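Local coordinates for heat shock protein STI1 (Saccharomyces cerevisiae, PDB 3UPV), which serves as an adaptor between the chaperones Hsp70 and Hsp90, its TPR2B domain here holding a C-terminal peptide of Hsp70, at residues P69-Q82 and T94-N106. Residues are numbered along the deposited sequence; the frame is centred on the assembly and turned at random.
Sequences PNFVRAYIRKATAQ and TLDAARTKDAEVN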
loop_
_atom_site.group_PDB
_atom_site.type_symbol
_atom_site.label_atom_id
_atom_site.label_comp_id
_atom_site.label_asym_id
_atom_site.label_seq_id
_atom_site.Cartn_x
_atom_site.Cartn_y
_atom_site.Cartn_z
ATOM N N PRO A 69 9.474 4.193 -7.274
ATOM C CA PRO A 69 8.474 5.185 -7.642
ATOM C C PRO A 69 7.438 4.703 -8.667
ATOM O O PRO A 69 6.447 5.360 -8.860
ATOM C CB PRO A 69 9.327 6.310 -8.219
ATOM C CG PRO A 69 10.628 5.706 -8.558
ATOM C CD PRO A 69 10.840 4.678 -7.507
ATOM N N ASN A 70 7.676 3.575 -9.338
ATOM C CA ASN A 70 6.688 3.048 -10.277
ATOM C C ASN A 70 5.699 2.057 -9.672
ATOM O O ASN A 70 4.836 1.501 -10.368
ATOM C CB ASN A 70 7.408 2.527 -11.488
ATOM C CG ASN A 70 8.269 3.613 -12.085
ATOM O OD1 ASN A 70 7.787 4.744 -12.248
ATOM N ND2 ASN A 70 9.544 3.324 -12.331
ATOM N N PHE A 71 5.820 1.881 -8.363
ATOM C CA PHE A 71 4.948 0.986 -7.633
ATOM C C PHE A 71 3.603 1.699 -7.355
ATOM O O PHE A 71 3.388 2.303 -6.272
ATOM C CB PHE A 71 5.688 0.614 -6.344
ATOM C CG PHE A 71 5.095 -0.511 -5.574
ATOM C CD1 PHE A 71 4.183 -1.421 -6.149
ATOM C CD2 PHE A 71 5.469 -0.672 -4.257
ATOM C CE1 PHE A 71 3.648 -2.452 -5.359
ATOM C CE2 PHE A 71 4.965 -1.709 -3.488
ATOM C CZ PHE A 71 4.052 -2.594 -4.038
ATOM N N VAL A 72 2.692 1.600 -8.333
ATOM C CA VAL A 72 1.418 2.317 -8.273
ATOM C C VAL A 72 0.603 1.962 -6.986
ATOM O O VAL A 72 -0.113 2.796 -6.411
ATOM C CB VAL A 72 0.574 1.926 -9.555
ATOM C CG1 VAL A 72 -0.837 2.490 -9.497
ATOM C CG2 VAL A 72 1.294 2.267 -10.880
ATOM N N ARG A 73 0.672 0.688 -6.576
ATOM C CA ARG A 73 -0.143 0.197 -5.443
ATOM C C ARG A 73 0.153 0.973 -4.193
ATOM O O ARG A 73 -0.729 1.233 -3.386
ATOM C CB ARG A 73 0.134 -1.267 -5.184
ATOM C CG ARG A 73 -0.796 -1.802 -4.085
ATOM C CD ARG A 73 -1.685 -2.887 -4.740
ATOM N NE ARG A 73 -0.995 -4.149 -4.899
ATOM C CZ ARG A 73 -1.418 -5.186 -5.652
ATOM N NH1 ARG A 73 -2.524 -5.109 -6.373
ATOM N NH2 ARG A 73 -0.715 -6.317 -5.692
ATOM N N ALA A 74 1.421 1.345 -4.015
ATOM C CA ALA A 74 1.823 2.098 -2.807
ATOM C C ALA A 74 1.100 3.446 -2.752
ATOM O O ALA A 74 0.691 3.899 -1.695
ATOM C CB ALA A 74 3.264 2.275 -2.799
ATOM N N TYR A 75 0.956 4.072 -3.905
ATOM C CA TYR A 75 0.248 5.353 -3.953
ATOM C C TYR A 75 -1.233 5.178 -3.635
ATOM O O TYR A 75 -1.800 5.979 -2.791
ATOM C CB TYR A 75 0.389 6.035 -5.297
ATOM C CG TYR A 75 1.788 6.379 -5.767
ATOM C CD1 TYR A 75 2.398 7.602 -5.441
ATOM C CD2 TYR A 75 2.507 5.492 -6.572
ATOM C CE1 TYR A 75 3.695 7.901 -5.915
ATOM C CE2 TYR A 75 3.806 5.771 -6.977
ATOM C CZ TYR A 75 4.378 6.972 -6.699
ATOM O OH TYR A 75 5.642 7.215 -7.233
ATOM N N ILE A 76 -1.849 4.133 -4.212
ATOM C CA ILE A 76 -3.246 3.924 -3.973
ATOM C C ILE A 76 -3.483 3.570 -2.493
ATOM O O ILE A 76 -4.355 4.139 -1.778
ATOM C CB ILE A 76 -3.838 2.864 -4.872
ATOM C CG1 ILE A 76 -3.753 3.344 -6.311
ATOM C CG2 ILE A 76 -5.303 2.587 -4.411
ATOM C CD1 ILE A 76 -4.063 2.280 -7.322
ATOM N N ARG A 77 -2.608 2.704 -1.975
ATOM C CA ARG A 77 -2.685 2.366 -0.549
ATOM C C ARG A 77 -2.563 3.563 0.381
ATOM O O ARG A 77 -3.287 3.705 1.403
ATOM C CB ARG A 77 -1.590 1.361 -0.261
ATOM C CG ARG A 77 -1.964 0.597 0.891
ATOM C CD ARG A 77 -0.976 -0.515 1.294
ATOM N NE ARG A 77 -0.692 -1.537 0.271
ATOM C CZ ARG A 77 -1.547 -2.513 -0.040
ATOM N NH1 ARG A 77 -1.245 -3.461 -0.956
ATOM N NH2 ARG A 77 -2.712 -2.546 0.596
ATOM N N LYS A 78 -1.552 4.381 0.137
ATOM C CA LYS A 78 -1.378 5.589 0.933
ATOM C C LYS A 78 -2.612 6.508 0.931
ATOM O O LYS A 78 -2.991 7.021 1.986
ATOM C CB LYS A 78 -0.234 6.373 0.343
ATOM C CG LYS A 78 0.059 7.686 1.067
ATOM C CD LYS A 78 1.278 8.357 0.398
ATOM C CE LYS A 78 1.445 9.784 0.875
ATOM N NZ LYS A 78 2.677 10.461 0.312
ATOM N N ALA A 79 -3.178 6.740 -0.266
ATOM C CA ALA A 79 -4.374 7.591 -0.376
ATOM C C ALA A 79 -5.501 7.031 0.432
ATOM O O ALA A 79 -6.259 7.791 1.066
ATOM C CB ALA A 79 -4.802 7.735 -1.793
ATOM N N THR A 80 -5.659 5.703 0.367
ATOM C CA THR A 80 -6.752 5.031 1.119
ATOM C C THR A 80 -6.535 5.278 2.643
ATOM O O THR A 80 -7.479 5.590 3.353
ATOM C CB THR A 80 -6.923 3.529 0.815
ATOM O OG1 THR A 80 -5.792 2.795 1.271
ATOM C CG2 THR A 80 -7.090 3.267 -0.658
ATOM N N ALA A 81 -5.294 5.143 3.128
ATOM C CA ALA A 81 -4.982 5.418 4.524
ATOM C C ALA A 81 -5.166 6.875 4.843
ATOM O O ALA A 81 -5.672 7.242 5.943
ATOM C CB ALA A 81 -3.578 4.933 4.904
ATOM N N GLN A 82 -4.810 7.735 3.912
ATOM C CA GLN A 82 -5.003 9.194 4.168
ATOM C C GLN A 82 -6.515 9.536 4.293
ATOM O O GLN A 82 -6.943 10.294 5.191
ATOM C CB GLN A 82 -4.326 10.068 3.106
ATOM C CG GLN A 82 -2.786 10.039 3.270
ATOM C CD GLN A 82 -2.031 10.769 2.158
ATOM O OE1 GLN A 82 -1.156 11.580 2.423
ATOM N NE2 GLN A 82 -2.434 10.574 0.946
ATOM N N THR A 94 -2.237 12.685 -3.565
ATOM C CA THR A 94 -1.655 11.399 -3.722
ATOM C C THR A 94 -2.373 10.667 -4.879
ATOM O O THR A 94 -1.730 9.933 -5.653
ATOM C CB THR A 94 -1.819 10.591 -2.447
ATOM O OG1 THR A 94 -1.197 11.295 -1.366
ATOM C CG2 THR A 94 -1.166 9.180 -2.588
ATOM N N LEU A 95 -3.703 10.831 -4.969
ATOM C CA LEU A 95 -4.453 10.188 -6.024
ATOM C C LEU A 95 -4.118 10.741 -7.402
ATOM O O LEU A 95 -4.176 9.983 -8.406
ATOM C CB LEU A 95 -5.941 10.243 -5.818
ATOM C CG LEU A 95 -6.323 9.383 -4.631
ATOM C CD1 LEU A 95 -7.684 9.777 -3.954
ATOM C CD2 LEU A 95 -6.250 7.909 -5.045
ATOM N N ASP A 96 -3.848 12.048 -7.470
ATOM C CA ASP A 96 -3.357 12.667 -8.744
ATOM C C ASP A 96 -2.088 11.993 -9.250
ATOM O O ASP A 96 -1.955 11.655 -10.448
ATOM C CB ASP A 96 -3.083 14.147 -8.522
ATOM C CG ASP A 96 -4.313 14.982 -8.652
ATOM O OD1 ASP A 96 -5.349 14.478 -9.161
ATOM O OD2 ASP A 96 -4.227 16.160 -8.233
ATOM N N ALA A 97 -1.199 11.696 -8.324
ATOM C CA ALA A 97 0.085 11.066 -8.647
ATOM C C ALA A 97 -0.093 9.613 -9.014
ATOM O O ALA A 97 0.537 9.140 -9.991
ATOM C CB ALA A 97 1.035 11.197 -7.476
ATOM N N ALA A 98 -1.054 8.952 -8.335
ATOM C CA ALA A 98 -1.367 7.573 -8.564
ATOM C C ALA A 98 -1.997 7.475 -9.931
ATOM O O ALA A 98 -1.702 6.542 -10.661
ATOM C CB ALA A 98 -2.357 7.034 -7.497
ATOM N N ARG A 99 -2.853 8.435 -10.317
ATOM C CA ARG A 99 -3.527 8.302 -11.625
ATOM C C ARG A 99 -2.528 8.384 -12.773
ATOM O O ARG A 99 -2.621 7.661 -13.772
ATOM C CB ARG A 99 -4.591 9.399 -11.785
ATOM C CG ARG A 99 -5.472 9.240 -13.067
ATOM C CD ARG A 99 -6.400 10.452 -13.267
ATOM N NE ARG A 99 -6.996 10.887 -11.979
ATOM C CZ ARG A 99 -6.571 11.955 -11.281
ATOM N NH1 ARG A 99 -7.139 12.283 -10.125
ATOM N NH2 ARG A 99 -5.573 12.707 -11.754
ATOM N N THR A 100 -1.594 9.304 -12.628
ATOM C CA THR A 100 -0.512 9.528 -13.623
ATOM C C THR A 100 0.377 8.305 -13.785
ATOM O O THR A 100 0.581 7.842 -14.887
ATOM C CB THR A 100 0.325 10.694 -13.130
ATOM O OG1 THR A 100 -0.455 11.897 -13.238
ATOM C CG2 THR A 100 1.706 10.816 -13.907
ATOM N N LYS A 101 0.892 7.798 -12.658
ATOM C CA LYS A 101 1.682 6.557 -12.618
ATOM C C LYS A 101 0.885 5.383 -13.157
ATOM O O LYS A 101 1.423 4.579 -13.884
ATOM C CB LYS A 101 2.216 6.266 -11.206
ATOM C CG LYS A 101 3.431 7.129 -10.846
ATOM C CD LYS A 101 4.642 6.749 -11.686
ATOM C CE LYS A 101 5.702 7.862 -11.735
ATOM N NZ LYS A 101 6.888 7.534 -10.915
ATOM N N ASP A 102 -0.407 5.310 -12.828
ATOM C CA ASP A 102 -1.216 4.193 -13.281
ATOM C C ASP A 102 -1.289 4.146 -14.809
ATOM O O ASP A 102 -1.094 3.085 -15.410
ATOM C CB ASP A 102 -2.605 4.220 -12.652
ATOM C CG ASP A 102 -3.474 3.089 -13.116
ATOM O OD1 ASP A 102 -4.487 3.362 -13.835
ATOM O OD2 ASP A 102 -3.137 1.918 -12.745
ATOM N N ALA A 103 -1.567 5.295 -15.418
ATOM C CA ALA A 103 -1.464 5.425 -16.873
ATOM C C ALA A 103 -0.090 5.045 -17.460
ATOM O O ALA A 103 -0.034 4.255 -18.407
ATOM C CB ALA A 103 -1.885 6.829 -17.313
ATOM N N GLU A 104 0.999 5.593 -16.890
ATOM C CA GLU A 104 2.353 5.315 -17.346
ATOM C C GLU A 104 2.769 3.847 -17.257
ATOM O O GLU A 104 3.241 3.221 -18.260
ATOM C CB GLU A 104 3.322 6.139 -16.495
ATOM C CG GLU A 104 3.240 7.612 -16.861
ATOM C CD GLU A 104 3.967 8.540 -15.885
ATOM O OE1 GLU A 104 3.854 9.754 -16.073
ATOM O OE2 GLU A 104 4.627 8.073 -14.940
ATOM N N VAL A 105 2.613 3.283 -16.059
ATOM C CA VAL A 105 3.128 1.933 -15.845
ATOM C C VAL A 105 2.096 0.835 -16.067
ATOM O O VAL A 105 2.452 -0.207 -16.660
ATOM C CB VAL A 105 4.027 1.741 -14.503
ATOM C CG1 VAL A 105 4.034 2.946 -13.526
ATOM C CG2 VAL A 105 3.797 0.371 -13.848
ATOM N N ASN A 106 0.842 1.050 -15.615
ATOM C CA ASN A 106 -0.234 0.039 -15.774
ATOM C C ASN A 106 -1.189 0.274 -16.955
ATOM O O ASN A 106 -2.190 -0.474 -17.146
ATOM C CB ASN A 106 -1.119 -0.084 -14.520
ATOM C CG ASN A 106 -0.367 -0.546 -13.297
ATOM O OD1 ASN A 106 -0.824 -0.336 -12.148
ATOM N ND2 ASN A 106 0.769 -1.155 -13.504
#
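Y75 meets A98 and A79 meets T94 where helices 72-82 and 94-106, the antiparallel pair that makes up most of TPR 9, pack at 158° with their axes 8.7 Å apart. Small residues permit this: the CB of A98 lies 3.7 Å from Y75 CB, and A79 CB touches L95 CD2 at 3.6 Å. T94 is a knob among Y75, K78, A79 and Q82. With its OG1 beside the backbone N (chi1 -59°), its methyl is turned onto Y75 O and A79, while OG1 accepts a 2.7 Å hydrogen bond from Q82 NE2, with OG1 close to the plane of the Q82 amide, and bonds S90 O in its own helix. V72, a compact branched knob, fills the hole between A98, D102, V105 and N106. Beside it K101, a long chain bent at chi2 (-68°) and chi4, brings NZ to P69 O (3.0 Å), from above the carbonyl plane, and to N70 OD1 (3.2 Å). Y75 OH takes an in-plane lone pair of P69 O at 2.6 Å, so two side chains hold this carbonyl. Outside the pair, Y75 and K78 lean on helix 54-67 and I76 on helix 111-124, while R73 and R77 of helix 72-82 reach the bound Hsp70 peptide.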